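Local coordinates for protein sarcosine oxidase (Pyrococcus horikoshii, PDB 1Y56) that probably oxidises L-proline as the beta subunit of an L-proline dehydrogenase that binds FAD and FMN, at residues B[54-65]-B[103-114]. Sequence-based numbering, arbitrary orientation.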
loop_
_atom_site.group_PDB
_atom_site.type_symbol
_atom_site.label_atom_id
_atom_site.label_comp_id
_atom_site.label_asym_id
_atom_site.label_seq_id
_atom_site.Cartn_x
_atom_site.Cartn_y
_atom_site.Cartn_z
ATOM N N GLN B 54 -41.222 10.012 -46.929
ATOM C CA GLN B 54 -40.872 11.256 -47.615
ATOM C C GLN B 54 -39.366 11.354 -47.887
ATOM O O GLN B 54 -38.620 12.023 -47.176
ATOM C CB GLN B 54 -41.393 12.470 -46.847
ATOM C CG GLN B 54 -42.910 12.536 -46.769
ATOM C CD GLN B 54 -43.403 13.765 -46.029
ATOM O OE1 GLN B 54 -43.203 14.895 -46.472
ATOM N NE2 GLN B 54 -44.054 13.546 -44.889
ATOM N N PHE B 55 -38.945 10.645 -48.929
ATOM C CA PHE B 55 -37.583 10.659 -49.438
ATOM C C PHE B 55 -37.590 11.311 -50.826
ATOM O O PHE B 55 -38.652 11.725 -51.310
ATOM C CB PHE B 55 -37.026 9.235 -49.458
ATOM C CG PHE B 55 -36.657 8.726 -48.096
ATOM C CD1 PHE B 55 -37.643 8.295 -47.205
ATOM C CD2 PHE B 55 -35.327 8.693 -47.691
ATOM C CE1 PHE B 55 -37.303 7.829 -45.922
ATOM C CE2 PHE B 55 -34.970 8.231 -46.425
ATOM C CZ PHE B 55 -35.955 7.800 -45.534
ATOM N N ASN B 56 -36.424 11.408 -51.462
ATOM C CA ASN B 56 -36.268 12.292 -52.615
ATOM C C ASN B 56 -35.818 11.609 -53.875
ATOM O O ASN B 56 -35.305 12.254 -54.792
ATOM C CB ASN B 56 -35.303 13.397 -52.247
ATOM C CG ASN B 56 -35.721 14.087 -50.989
ATOM O OD1 ASN B 56 -36.911 14.354 -50.795
ATOM N ND2 ASN B 56 -34.766 14.351 -50.099
ATOM N N ASP B 57 -36.019 10.303 -53.919
ATOM C CA ASP B 57 -35.599 9.509 -55.051
ATOM C C ASP B 57 -36.447 8.258 -55.070
ATOM O O ASP B 57 -36.990 7.838 -54.050
ATOM C CB ASP B 57 -34.132 9.147 -54.916
ATOM C CG ASP B 57 -33.828 8.479 -53.599
ATOM O OD1 ASP B 57 -33.779 7.217 -53.593
ATOM O OD2 ASP B 57 -33.674 9.211 -52.577
ATOM N N GLU B 58 -36.556 7.667 -56.243
ATOM C CA GLU B 58 -37.499 6.599 -56.461
ATOM C C GLU B 58 -37.267 5.414 -55.536
ATOM O O GLU B 58 -38.183 4.995 -54.849
ATOM C CB GLU B 58 -37.463 6.191 -57.924
ATOM C CG GLU B 58 -37.976 4.813 -58.202
ATOM C CD GLU B 58 -38.072 4.552 -59.673
ATOM O OE1 GLU B 58 -37.609 5.423 -60.447
ATOM O OE2 GLU B 58 -38.629 3.495 -60.054
ATOM N N ALA B 59 -36.043 4.896 -55.499
ATOM C CA ALA B 59 -35.762 3.669 -54.766
ATOM C C ALA B 59 -36.175 3.772 -53.301
ATOM O O ALA B 59 -36.928 2.931 -52.803
ATOM C CB ALA B 59 -34.282 3.282 -54.891
ATOM N N ASN B 60 -35.700 4.817 -52.626
ATOM C CA ASN B 60 -35.993 5.015 -51.206
ATOM C C ASN B 60 -37.489 5.149 -50.937
ATOM O O ASN B 60 -37.994 4.669 -49.922
ATOM C CB ASN B 60 -35.263 6.248 -50.661
ATOM C CG ASN B 60 -33.776 6.018 -50.448
ATOM O OD1 ASN B 60 -33.354 5.012 -49.882
ATOM N ND2 ASN B 60 -32.975 6.970 -50.891
ATOM N N VAL B 61 -38.186 5.808 -51.853
ATOM C CA VAL B 61 -39.613 6.026 -51.714
ATOM C C VAL B 61 -40.370 4.712 -51.872
ATOM O O VAL B 61 -41.313 4.443 -51.110
ATOM C CB VAL B 61 -40.115 7.095 -52.698
ATOM C CG1 VAL B 61 -41.625 7.023 -52.875
ATOM C CG2 VAL B 61 -39.680 8.485 -52.232
ATOM N N ARG B 62 -39.950 3.888 -52.833
ATOM C CA ARG B 62 -40.576 2.579 -53.040
ATOM C C ARG B 62 -40.293 1.657 -51.859
ATOM O O ARG B 62 -41.203 1.011 -51.338
ATOM C CB ARG B 62 -40.127 1.918 -54.350
ATOM C CG ARG B 62 -40.002 2.844 -55.552
ATOM C CD ARG B 62 -40.688 2.286 -56.784
ATOM N NE ARG B 62 -40.562 0.837 -56.900
ATOM C CZ ARG B 62 -39.743 0.216 -57.744
ATOM N NH1 ARG B 62 -38.959 0.914 -58.559
ATOM N NH2 ARG B 62 -39.699 -1.111 -57.765
ATOM N N VAL B 63 -39.034 1.610 -51.433
ATOM C CA VAL B 63 -38.635 0.816 -50.281
ATOM C C VAL B 63 -39.415 1.207 -49.007
ATOM O O VAL B 63 -39.909 0.344 -48.284
ATOM C CB VAL B 63 -37.115 0.909 -50.052
ATOM C CG1 VAL B 63 -36.709 0.235 -48.752
ATOM C CG2 VAL B 63 -36.372 0.292 -51.217
ATOM N N MET B 64 -39.538 2.504 -48.748
ATOM C CA MET B 64 -40.267 2.969 -47.575
ATOM C C MET B 64 -41.787 2.777 -47.663
ATOM O O MET B 64 -42.442 2.485 -46.651
ATOM C CB MET B 64 -39.901 4.416 -47.233
ATOM C CG MET B 64 -38.552 4.527 -46.528
ATOM S SD MET B 64 -38.255 3.222 -45.288
ATOM C CE MET B 64 -39.569 3.582 -44.109
ATOM N N LYS B 65 -42.342 2.935 -48.866
ATOM C CA LYS B 65 -43.737 2.599 -49.103
ATOM C C LYS B 65 -43.940 1.138 -48.713
ATOM O O LYS B 65 -44.829 0.803 -47.929
ATOM C CB LYS B 65 -44.120 2.803 -50.570
ATOM C CG LYS B 65 -45.627 2.761 -50.813
ATOM C CD LYS B 65 -46.015 2.008 -52.092
ATOM C CE LYS B 65 -47.270 2.619 -52.758
ATOM N NZ LYS B 65 -48.479 2.807 -51.885
ATOM N N ASN B 103 -39.905 17.275 -54.501
ATOM C CA ASN B 103 -39.817 16.011 -53.747
ATOM C C ASN B 103 -41.137 15.266 -53.659
ATOM O O ASN B 103 -41.166 14.037 -53.746
ATOM C CB ASN B 103 -39.352 16.245 -52.305
ATOM C CG ASN B 103 -38.001 16.911 -52.214
ATOM O OD1 ASN B 103 -37.236 16.948 -53.180
ATOM N ND2 ASN B 103 -37.694 17.440 -51.031
ATOM N N ILE B 104 -42.216 16.025 -53.442
ATOM C CA ILE B 104 -43.560 15.482 -53.265
ATOM C C ILE B 104 -43.998 14.847 -54.567
ATOM O O ILE B 104 -44.565 13.743 -54.588
ATOM C CB ILE B 104 -44.575 16.576 -52.848
ATOM C CG1 ILE B 104 -44.269 17.106 -51.437
ATOM C CG2 ILE B 104 -46.017 16.041 -52.909
ATOM C CD1 ILE B 104 -44.864 18.511 -51.138
ATOM N N GLU B 105 -43.706 15.557 -55.651
ATOM C CA GLU B 105 -44.018 15.097 -56.984
ATOM C C GLU B 105 -43.465 13.695 -57.201
ATOM O O GLU B 105 -44.196 12.801 -57.634
ATOM C CB GLU B 105 -43.467 16.069 -58.020
ATOM C CG GLU B 105 -44.025 15.856 -59.424
ATOM C CD GLU B 105 -43.722 17.015 -60.370
ATOM O OE1 GLU B 105 -43.609 16.752 -61.596
ATOM O OE2 GLU B 105 -43.591 18.177 -59.888
ATOM N N ILE B 106 -42.189 13.497 -56.864
ATOM C CA ILE B 106 -41.572 12.188 -57.048
ATOM C C ILE B 106 -42.174 11.164 -56.067
ATOM O O ILE B 106 -42.420 10.017 -56.448
ATOM C CB ILE B 106 -39.957 12.209 -57.137
ATOM C CG1 ILE B 106 -39.279 11.335 -56.084
ATOM C CG2 ILE B 106 -39.346 13.615 -57.214
ATOM C CD1 ILE B 106 -39.043 9.924 -56.589
ATOM N N GLN B 107 -42.442 11.597 -54.832
ATOM C CA GLN B 107 -43.143 10.763 -53.835
ATOM C C GLN B 107 -44.477 10.244 -54.362
ATOM O O GLN B 107 -44.750 9.041 -54.315
ATOM C CB GLN B 107 -43.378 11.540 -52.541
ATOM C CG GLN B 107 -42.211 11.482 -51.578
ATOM C CD GLN B 107 -42.119 12.703 -50.685
ATOM O OE1 GLN B 107 -43.106 13.154 -50.111
ATOM N NE2 GLN B 107 -40.923 13.246 -50.567
ATOM N N ASN B 108 -45.293 11.162 -54.876
ATOM C CA ASN B 108 -46.590 10.810 -55.444
ATOM C C ASN B 108 -46.536 9.756 -56.551
ATOM O O ASN B 108 -47.231 8.744 -56.451
ATOM C CB ASN B 108 -47.364 12.055 -55.885
ATOM C CG ASN B 108 -47.810 12.912 -54.705
ATOM O OD1 ASN B 108 -47.940 14.120 -54.827
ATOM N ND2 ASN B 108 -48.036 12.288 -53.559
ATOM N N LYS B 109 -45.691 9.976 -57.566
ATOM C CA LYS B 109 -45.522 9.040 -58.700
ATOM C C LYS B 109 -45.472 7.606 -58.227
ATOM O O LYS B 109 -46.052 6.729 -58.845
ATOM C CB LYS B 109 -44.243 9.333 -59.520
ATOM C CG LYS B 109 -44.024 10.807 -59.975
ATOM C CD LYS B 109 -44.686 11.163 -61.345
ATOM C CE LYS B 109 -45.054 12.676 -61.478
ATOM N NZ LYS B 109 -43.898 13.566 -61.887
ATOM N N PHE B 110 -44.796 7.384 -57.107
ATOM C CA PHE B 110 -44.574 6.046 -56.608
ATOM C C PHE B 110 -45.492 5.650 -55.457
ATOM O O PHE B 110 -45.199 4.727 -54.702
ATOM C CB PHE B 110 -43.091 5.855 -56.310
ATOM C CG PHE B 110 -42.240 6.079 -57.514
ATOM C CD1 PHE B 110 -42.122 5.087 -58.493
ATOM C CD2 PHE B 110 -41.606 7.306 -57.718
ATOM C CE1 PHE B 110 -41.363 5.295 -59.651
ATOM C CE2 PHE B 110 -40.835 7.534 -58.870
ATOM C CZ PHE B 110 -40.717 6.524 -59.844
ATOM N N GLY B 111 -46.624 6.336 -55.349
ATOM C CA GLY B 111 -47.693 5.904 -54.465
ATOM C C GLY B 111 -47.559 6.331 -53.017
ATOM O O GLY B 111 -48.140 5.715 -52.118
ATOM N N VAL B 112 -46.792 7.385 -52.779
ATOM C CA VAL B 112 -46.731 7.974 -51.458
ATOM C C VAL B 112 -47.469 9.308 -51.535
ATOM O O VAL B 112 -46.922 10.296 -52.043
ATOM C CB VAL B 112 -45.279 8.121 -50.964
ATOM C CG1 VAL B 112 -45.206 9.006 -49.714
ATOM C CG2 VAL B 112 -44.683 6.742 -50.696
ATOM N N PRO B 113 -48.723 9.336 -51.036
ATOM C CA PRO B 113 -49.615 10.467 -51.253
ATOM C C PRO B 113 -49.336 11.635 -50.306
ATOM O O PRO B 113 -50.190 11.989 -49.500
ATOM C CB PRO B 113 -51.001 9.864 -51.000
ATOM C CG PRO B 113 -50.772 8.804 -50.007
ATOM C CD PRO B 113 -49.360 8.294 -50.203
ATOM N N THR B 114 -48.153 12.231 -50.415
ATOM C CA THR B 114 -47.803 13.412 -49.626
ATOM C C THR B 114 -48.501 14.655 -50.196
ATOM O O THR B 114 -48.640 14.781 -51.410
ATOM C CB THR B 114 -46.269 13.622 -49.608
ATOM O OG1 THR B 114 -45.615 12.372 -49.342
ATOM C CG2 THR B 114 -45.862 14.650 -48.561
HETATM O O HOH W 1 -41.452 15.805 -48.838
#
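The amide of Q107 grips the loop ahead of helix 58-78: its NE2 donates to F55 O at 2.8 Å, with an N-H...O angle of 157°, and also to a water that in turn donates to Q54 OE1. On the other branch, Q107 OE1 accepts in its carbonyl plane from T114 OG1 (2.7 Å). Both polar ends of this buried group are thus engaged, which fixes its rotation. Q54 lies beside it, CG 3.4 Å from Q107 OE1, and sends its own amide on to S138 and D143. A leucine in place of Q107 would probably leave F55 O without this donor and T114 OG1 without this acceptor. At the far end K65, its chain bent, donates a hydrogen bond from NZ to G111 O (2.9 Å).

Apolar packing fills the middle. V61 sets CG1, anti to the backbone N (chi1 162°), against V112 CG2 at 3.8 Å and against the CB of F110. I106 lays CD1 on the backbone at D57 and E58, where the helix starts. At the more exposed margin E58 crosses the F110 ring, CG over one face in a CH-pi contact 3.8 Å from the centroid; its carboxylate is turned 27° from the ring plane, and OE2 forms a salt bridge with R62 NH1, whose hydrogen bond is weak. R62 CD comes to the ring obliquely, 3.6 Å from F110 CD1.

Helix 58-78 begins with D57 as N-cap, OD1 accepting from N60 N, while helix 94-109 ends in a Schellman motif with G111 as C-prime. The first two turns of helix 58-78 thus pack against the C-terminal end of helix 94-109 and the turn after it, beside strand 136-140, within a FAD-dependent oxidoreductase fold, the side chain of F55 about 7 Å from the bound FAD.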